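Local coordinates for protein tRNA (guanosine(18)-2'-O)-methyltransferase (Aquifex aeolicus, PDB 1ZJR) that catalyses the S-adenosyl-L-methionine-dependent 2'-O methylation of guanosine 18 in a subset of tRNA species, at residues I27-N32 with E81-P86. Numbering follows the deposited sequence.
Sequences IVFADN and EKVDNP
In the parallel sheet of this TrmH-family methyltransferase of the SPOUT clan, Phe29 of strand 26-31 meets Val83, in the connection after strand 79-82, and Pro86, the first residue of helix 86-95. Strand 51-57 lies between the two strands in the sheet order, and the Phe29 ring makes the contact with apolar carbons. Its main touch is at the far end of the ring: Phe29 CZ lies 3.8 Å from both Pro86 CB and Pro86 CA, and Phe29 CE2 is 4.1 Å from Pro86 CB. On the other flank, Phe29 CE1 approaches Val83 CG2 at 4.1 Å. Both partners come to the ring obliquely, and the phenylalanine and valine side chains run roughly perpendicular to each other. With CG anti to the backbone nitrogen (chi1 -168°), the ring of Phe29 reaches across to Val83 and Pro86, although its CB does not point there. Val83 and Pro86 each direct their CB toward strand 26-31; the proline meets the CZ end and the valine the CE1 corner of the ring. Replacing Phe29 with an alanine would probably open a gap beside the valine methyl and the proline ring, leaving the start of helix 86-95 less firmly packed against the sheet. Asn85 occupies the N-cap position of that helix, whose Leu90 also touches Phe29, while Tyr57 of strand 51-57 and Ile136 of helix 134-137 pack on Pro86.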
ATOM      1  N   ILE A  27      -0.556   1.674   5.496  1.00 26.70           N
ATOM      2  CA  ILE A  27      -1.212   0.553   4.821  1.00 27.61           C
ATOM      3  C   ILE A  27      -1.799   0.961   3.480  1.00 25.86           C
ATOM      4  O   ILE A  27      -2.259   2.085   3.320  1.00 26.32           O
ATOM      5  CB  ILE A  27      -2.386   0.002   5.682  1.00 28.25           C
ATOM      6  CG1 ILE A  27      -1.936  -0.186   7.135  1.00 31.28           C
ATOM      7  CG2 ILE A  27      -2.908  -1.311   5.092  1.00 27.75           C
ATOM      8  CD1 ILE A  27      -0.811  -1.175   7.322  1.00 33.14           C
ATOM      9  N   VAL A  28      -1.784   0.043   2.522  1.00 25.99           N
ATOM     10  CA  VAL A  28      -2.367   0.322   1.213  1.00 24.96           C
ATOM     11  C   VAL A  28      -3.447  -0.718   0.924  1.00 24.11           C
ATOM     12  O   VAL A  28      -3.267  -1.908   1.193  1.00 25.86           O
ATOM     13  CB  VAL A  28      -1.318   0.261   0.077  1.00 25.71           C
ATOM     14  CG1 VAL A  28      -2.012   0.431  -1.276  1.00 23.75           C
ATOM     15  CG2 VAL A  28      -0.277   1.359   0.260  1.00 24.70           C
ATOM     16  N   PHE A  29      -4.569  -0.258   0.383  1.00 24.76           N
ATOM     17  CA  PHE A  29      -5.676  -1.138   0.035  1.00 24.73           C
ATOM     18  C   PHE A  29      -5.984  -0.897  -1.441  1.00 23.61           C
ATOM     19  O   PHE A  29      -6.321   0.223  -1.825  1.00 22.50           O
ATOM     20  CB  PHE A  29      -6.913  -0.797   0.869  1.00 24.12           C
ATOM     21  CG  PHE A  29      -8.014  -1.825   0.774  1.00 28.66           C
ATOM     22  CD1 PHE A  29      -8.253  -2.702   1.828  1.00 29.27           C
ATOM     23  CD2 PHE A  29      -8.789  -1.934  -0.380  1.00 29.39           C
ATOM     24  CE1 PHE A  29      -9.248  -3.679   1.739  1.00 29.84           C
ATOM     25  CE2 PHE A  29      -9.788  -2.910  -0.480  1.00 32.02           C
ATOM     26  CZ  PHE A  29     -10.016  -3.785   0.585  1.00 31.07           C
ATOM     27  N   ALA A  30      -5.846  -1.941  -2.256  1.00 23.18           N
ATOM     28  CA  ALA A  30      -6.110  -1.856  -3.688  1.00 25.13           C
ATOM     29  C   ALA A  30      -7.542  -2.320  -3.924  1.00 25.40           C
ATOM     30  O   ALA A  30      -7.870  -3.497  -3.753  1.00 25.83           O
ATOM     31  CB  ALA A  30      -5.134  -2.738  -4.460  1.00 25.73           C
ATOM     32  N   ASP A  31      -8.391  -1.383  -4.318  1.00 27.14           N
ATOM     33  CA  ASP A  31      -9.793  -1.684  -4.535  1.00 26.76           C
ATOM     34  C   ASP A  31     -10.115  -1.978  -5.984  1.00 26.91           C
ATOM     35  O   ASP A  31     -10.279  -1.067  -6.791  1.00 27.91           O
ATOM     36  CB  ASP A  31     -10.662  -0.526  -4.036  1.00 26.17           C
ATOM     37  CG  ASP A  31     -12.128  -0.719  -4.369  1.00 27.51           C
ATOM     38  OD1 ASP A  31     -12.579  -1.880  -4.372  1.00 27.91           O
ATOM     39  OD2 ASP A  31     -12.827   0.282  -4.619  1.00 28.28           O
ATOM     40  N   ASN A  32     -10.188  -3.267  -6.298  1.00 27.81           N
ATOM     41  CA  ASN A  32     -10.519  -3.737  -7.633  1.00 28.29           C
ATOM     42  C   ASN A  32      -9.623  -3.193  -8.742  1.00 30.02           C
ATOM     43  O   ASN A  32     -10.112  -2.629  -9.728  1.00 29.56           O
ATOM     44  CB  ASN A  32     -11.989  -3.413  -7.933  1.00 29.08           C
ATOM     45  CG  ASN A  32     -12.527  -4.184  -9.125  1.00 30.44           C
ATOM     46  OD1 ASN A  32     -11.974  -5.215  -9.512  1.00 30.29           O
ATOM     47  ND2 ASN A  32     -13.620  -3.694  -9.702  1.00 32.96           N
ATOM     48  N   GLU A  81      -2.545  -9.457   1.149  1.00 34.30           N
ATOM     49  CA  GLU A  81      -3.704 -10.193   1.644  1.00 35.58           C
ATOM     50  C   GLU A  81      -5.009  -9.861   0.930  1.00 35.04           C
ATOM     51  O   GLU A  81      -5.415  -8.701   0.855  1.00 31.80           O
ATOM     52  CB  GLU A  81      -3.876  -9.924   3.142  1.00 38.86           C
ATOM     53  CG  GLU A  81      -4.955 -10.760   3.824  1.00 42.87           C
ATOM     54  CD  GLU A  81      -5.056 -10.468   5.313  1.00 46.20           C
ATOM     55  OE1 GLU A  81      -4.004 -10.485   5.992  1.00 46.36           O
ATOM     56  OE2 GLU A  81      -6.181 -10.225   5.807  1.00 45.99           O
ATOM     57  N   LYS A  82      -5.667 -10.898   0.424  1.00 34.46           N
ATOM     58  CA  LYS A  82      -6.939 -10.752  -0.271  1.00 35.41           C
ATOM     59  C   LYS A  82      -8.042 -10.554   0.771  1.00 35.47           C
ATOM     60  O   LYS A  82      -8.047 -11.211   1.808  1.00 35.70           O
ATOM     61  CB  LYS A  82      -7.206 -12.009  -1.113  1.00 36.74           C
ATOM     62  CG  LYS A  82      -8.583 -12.076  -1.772  1.00 40.11           C
ATOM     63  CD  LYS A  82      -8.696 -13.325  -2.647  1.00 43.11           C
ATOM     64  CE  LYS A  82     -10.137 -13.619  -3.025  1.00 47.79           C
ATOM     65  NZ  LYS A  82     -10.247 -14.806  -3.925  1.00 51.98           N
ATOM     66  N   VAL A  83      -8.959  -9.633   0.492  1.00 34.12           N
ATOM     67  CA  VAL A  83     -10.072  -9.324   1.387  1.00 35.97           C
ATOM     68  C   VAL A  83     -11.369  -9.567   0.617  1.00 37.35           C
ATOM     69  O   VAL A  83     -11.433  -9.278  -0.574  1.00 36.31           O
ATOM     70  CB  VAL A  83     -10.011  -7.844   1.841  1.00 36.73           C
ATOM     71  CG1 VAL A  83     -11.303  -7.446   2.536  1.00 40.12           C
ATOM     72  CG2 VAL A  83      -8.825  -7.644   2.776  1.00 39.04           C
ATOM     73  N   ASP A  84     -12.389 -10.099   1.288  1.00 38.31           N
ATOM     74  CA  ASP A  84     -13.670 -10.372   0.631  1.00 41.08           C
ATOM     75  C   ASP A  84     -14.694  -9.275   0.870  1.00 39.78           C
ATOM     76  O   ASP A  84     -15.691  -9.179   0.159  1.00 39.94           O
ATOM     77  CB  ASP A  84     -14.258 -11.699   1.118  1.00 45.05           C
ATOM     78  CG  ASP A  84     -13.409 -12.885   0.740  1.00 47.96           C
ATOM     79  OD1 ASP A  84     -12.970 -12.955  -0.429  1.00 51.15           O
ATOM     80  OD2 ASP A  84     -13.188 -13.754   1.609  1.00 52.04           O
ATOM     81  N   ASN A  85     -14.444  -8.450   1.878  1.00 39.85           N
ATOM     82  CA  ASN A  85     -15.350  -7.362   2.225  1.00 40.20           C
ATOM     83  C   ASN A  85     -14.506  -6.147   2.598  1.00 38.07           C
ATOM     84  O   ASN A  85     -14.004  -6.055   3.715  1.00 37.78           O
ATOM     85  CB  ASN A  85     -16.223  -7.799   3.404  1.00 42.74           C
ATOM     86  CG  ASN A  85     -17.274  -6.773   3.777  1.00 45.31           C
ATOM     87  OD1 ASN A  85     -18.157  -7.054   4.592  1.00 49.26           O
ATOM     88  ND2 ASN A  85     -17.188  -5.581   3.195  1.00 43.50           N
ATOM     89  N   PRO A  86     -14.347  -5.194   1.662  1.00 38.10           N
ATOM     90  CA  PRO A  86     -13.556  -3.972   1.865  1.00 36.84           C
ATOM     91  C   PRO A  86     -13.952  -3.116   3.058  1.00 36.00           C
ATOM     92  O   PRO A  86     -13.113  -2.789   3.897  1.00 33.95           O
ATOM     93  CB  PRO A  86     -13.735  -3.218   0.548  1.00 37.58           C
ATOM     94  CG  PRO A  86     -13.944  -4.315  -0.443  1.00 37.55           C
ATOM     95  CD  PRO A  86     -14.880  -5.243   0.290  1.00 37.56           C
TER